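Local coordinates for protein-arginine-phosphatase (Bacillus subtilis subsp. subtilis, PDB 4KK3) that removes phosphate from phosphoarginine residues of many proteins, counteracting the arginine kinase McsB, and has almost no activity toward phosphoserine, phosphothreonine or phosphotyrosine peptides, at residues F21-I24 and A25-G29. Sequence-based numbering, arbitrary orientation.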
loop_
_atom_site.group_PDB
_atom_site.type_symbol
_atom_site.label_atom_id
_atom_site.label_comp_id
_atom_site.label_asym_id
_atom_site.label_seq_id
_atom_site.Cartn_x
_atom_site.Cartn_y
_atom_site.Cartn_z
ATOM N N PHE A 21 -6.417 -4.160 2.481
ATOM C CA PHE A 21 -6.218 -3.950 3.918
ATOM C C PHE A 21 -7.433 -3.353 4.645
ATOM O O PHE A 21 -7.710 -3.707 5.798
ATOM C CB PHE A 21 -4.969 -3.113 4.190
ATOM C CG PHE A 21 -4.570 -3.100 5.633
ATOM C CD1 PHE A 21 -4.151 -4.269 6.252
ATOM C CD2 PHE A 21 -4.611 -1.930 6.365
ATOM C CE1 PHE A 21 -3.787 -4.265 7.602
ATOM C CE2 PHE A 21 -4.245 -1.923 7.713
ATOM C CZ PHE A 21 -3.838 -3.091 8.315
ATOM N N LYS A 22 -8.150 -2.447 3.990
ATOM C CA LYS A 22 -9.356 -1.881 4.599
ATOM C C LYS A 22 -10.358 -2.988 4.907
ATOM O O LYS A 22 -10.983 -2.994 5.969
ATOM C CB LYS A 22 -9.994 -0.835 3.690
ATOM C CG LYS A 22 -9.302 0.523 3.712
ATOM C CD LYS A 22 -9.846 1.404 2.601
ATOM C CE LYS A 22 -9.433 2.855 2.759
ATOM N NZ LYS A 22 -9.915 3.666 1.598
ATOM N N SER A 23 -10.490 -3.930 3.977
ATOM C CA SER A 23 -11.405 -5.053 4.152
ATOM C C SER A 23 -10.982 -5.955 5.306
ATOM O O SER A 23 -11.794 -6.294 6.171
ATOM C CB SER A 23 -11.483 -5.880 2.868
ATOM O OG SER A 23 -12.405 -6.947 3.024
ATOM N N ILE A 24 -9.707 -6.341 5.292
ATOM C CA ILE A 24 -9.103 -7.179 6.323
ATOM C C ILE A 24 -9.210 -6.517 7.693
ATOM O O ILE A 24 -9.603 -7.154 8.676
ATOM C CB ILE A 24 -7.602 -7.428 6.005
ATOM C CG1 ILE A 24 -7.446 -8.460 4.894
ATOM C CG2 ILE A 24 -6.861 -7.910 7.243
ATOM C CD1 ILE A 24 -6.059 -8.446 4.267
ATOM N N ALA A 25 -8.876 -5.226 7.744
ATOM C CA ALA A 25 -8.885 -4.465 8.993
ATOM C C ALA A 25 -10.266 -4.425 9.619
ATOM O O ALA A 25 -10.409 -4.572 10.833
ATOM C CB ALA A 25 -8.370 -3.046 8.769
ATOM N N GLU A 26 -11.290 -4.224 8.797
ATOM C CA GLU A 26 -12.639 -4.142 9.349
ATOM C C GLU A 26 -13.135 -5.495 9.863
ATOM O O GLU A 26 -13.922 -5.551 10.806
ATOM C CB GLU A 26 -13.624 -3.503 8.362
ATOM C CG GLU A 26 -14.097 -4.401 7.238
ATOM C CD GLU A 26 -15.157 -3.734 6.379
ATOM O OE1 GLU A 26 -15.493 -2.561 6.653
ATOM O OE2 GLU A 26 -15.654 -4.383 5.432
ATOM N N ARG A 27 -12.661 -6.586 9.267
ATOM C CA ARG A 27 -13.036 -7.920 9.739
ATOM C C ARG A 27 -12.329 -8.238 11.052
ATOM O O ARG A 27 -12.924 -8.791 11.979
ATOM C CB ARG A 27 -12.682 -8.986 8.705
ATOM C CG ARG A 27 -13.284 -8.768 7.329
ATOM C CD ARG A 27 -14.692 -9.312 7.219
ATOM N NE ARG A 27 -14.991 -9.726 5.849
ATOM C CZ ARG A 27 -15.590 -8.962 4.940
ATOM N NH1 ARG A 27 -15.969 -7.729 5.247
ATOM N NH2 ARG A 27 -15.812 -9.433 3.723
ATOM N N GLU A 28 -11.050 -7.882 11.118
ATOM C CA GLU A 28 -10.214 -8.126 12.289
ATOM C C GLU A 28 -10.587 -7.174 13.424
ATOM O O GLU A 28 -10.155 -7.342 14.565
ATOM C CB GLU A 28 -8.737 -7.961 11.910
ATOM C CG GLU A 28 -7.727 -8.317 12.996
ATOM C CD GLU A 28 -7.713 -9.797 13.338
ATOM O OE1 GLU A 28 -8.067 -10.616 12.461
ATOM O OE2 GLU A 28 -7.348 -10.139 14.485
ATOM N N GLY A 29 -11.402 -6.174 13.110
ATOM C CA GLY A 29 -11.830 -5.212 14.106
ATOM C C GLY A 29 -10.759 -4.182 14.382
ATOM O O GLY A 29 -10.715 -3.588 15.459
#
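Two torsions fold Arg-27 back over Ser-23: chi1 of -56° sets CG opposite its own carbonyl carbon, and a bend at chi2 (-85°) turns the chain so that Ser-23 OG lies over one face of the guanidinium, 4.2 Å from CZ and offset toward the rim. This is i to i+4 packing in the last turns of helix 13-28, the crossover helix of the beta-alpha-beta unit between strands 2-7 and 33-38. The helical backbone bonds are the evidence for regular winding: Ala-25 N to Phe-21 O measures 2.7 Å, and Glu-28 N to Ile-24 O 2.9 Å. Arg-27 N gives Ser-23 O its main bond and makes a weak, bent one to Ile-24 O. On the exposed side, NH1 of Arg-27 and OE2 of Glu-26 form a 3.4 Å salt bridge. On the buried side, Ala-25 CB sits over a face of the Phe-21 ring, 4.4 Å from CE2; Leu-141 and Leu-145 of helix 124-145 also touch that ring. Glu-28 reaches toward the same helix, its carboxylate bridging to Lys-143 and to Lys-146 just beyond. Gly-29 is the first residue to leave helical torsions, with positive phi (79°); its N makes a weak 3.5 Å bond to Glu-26 O.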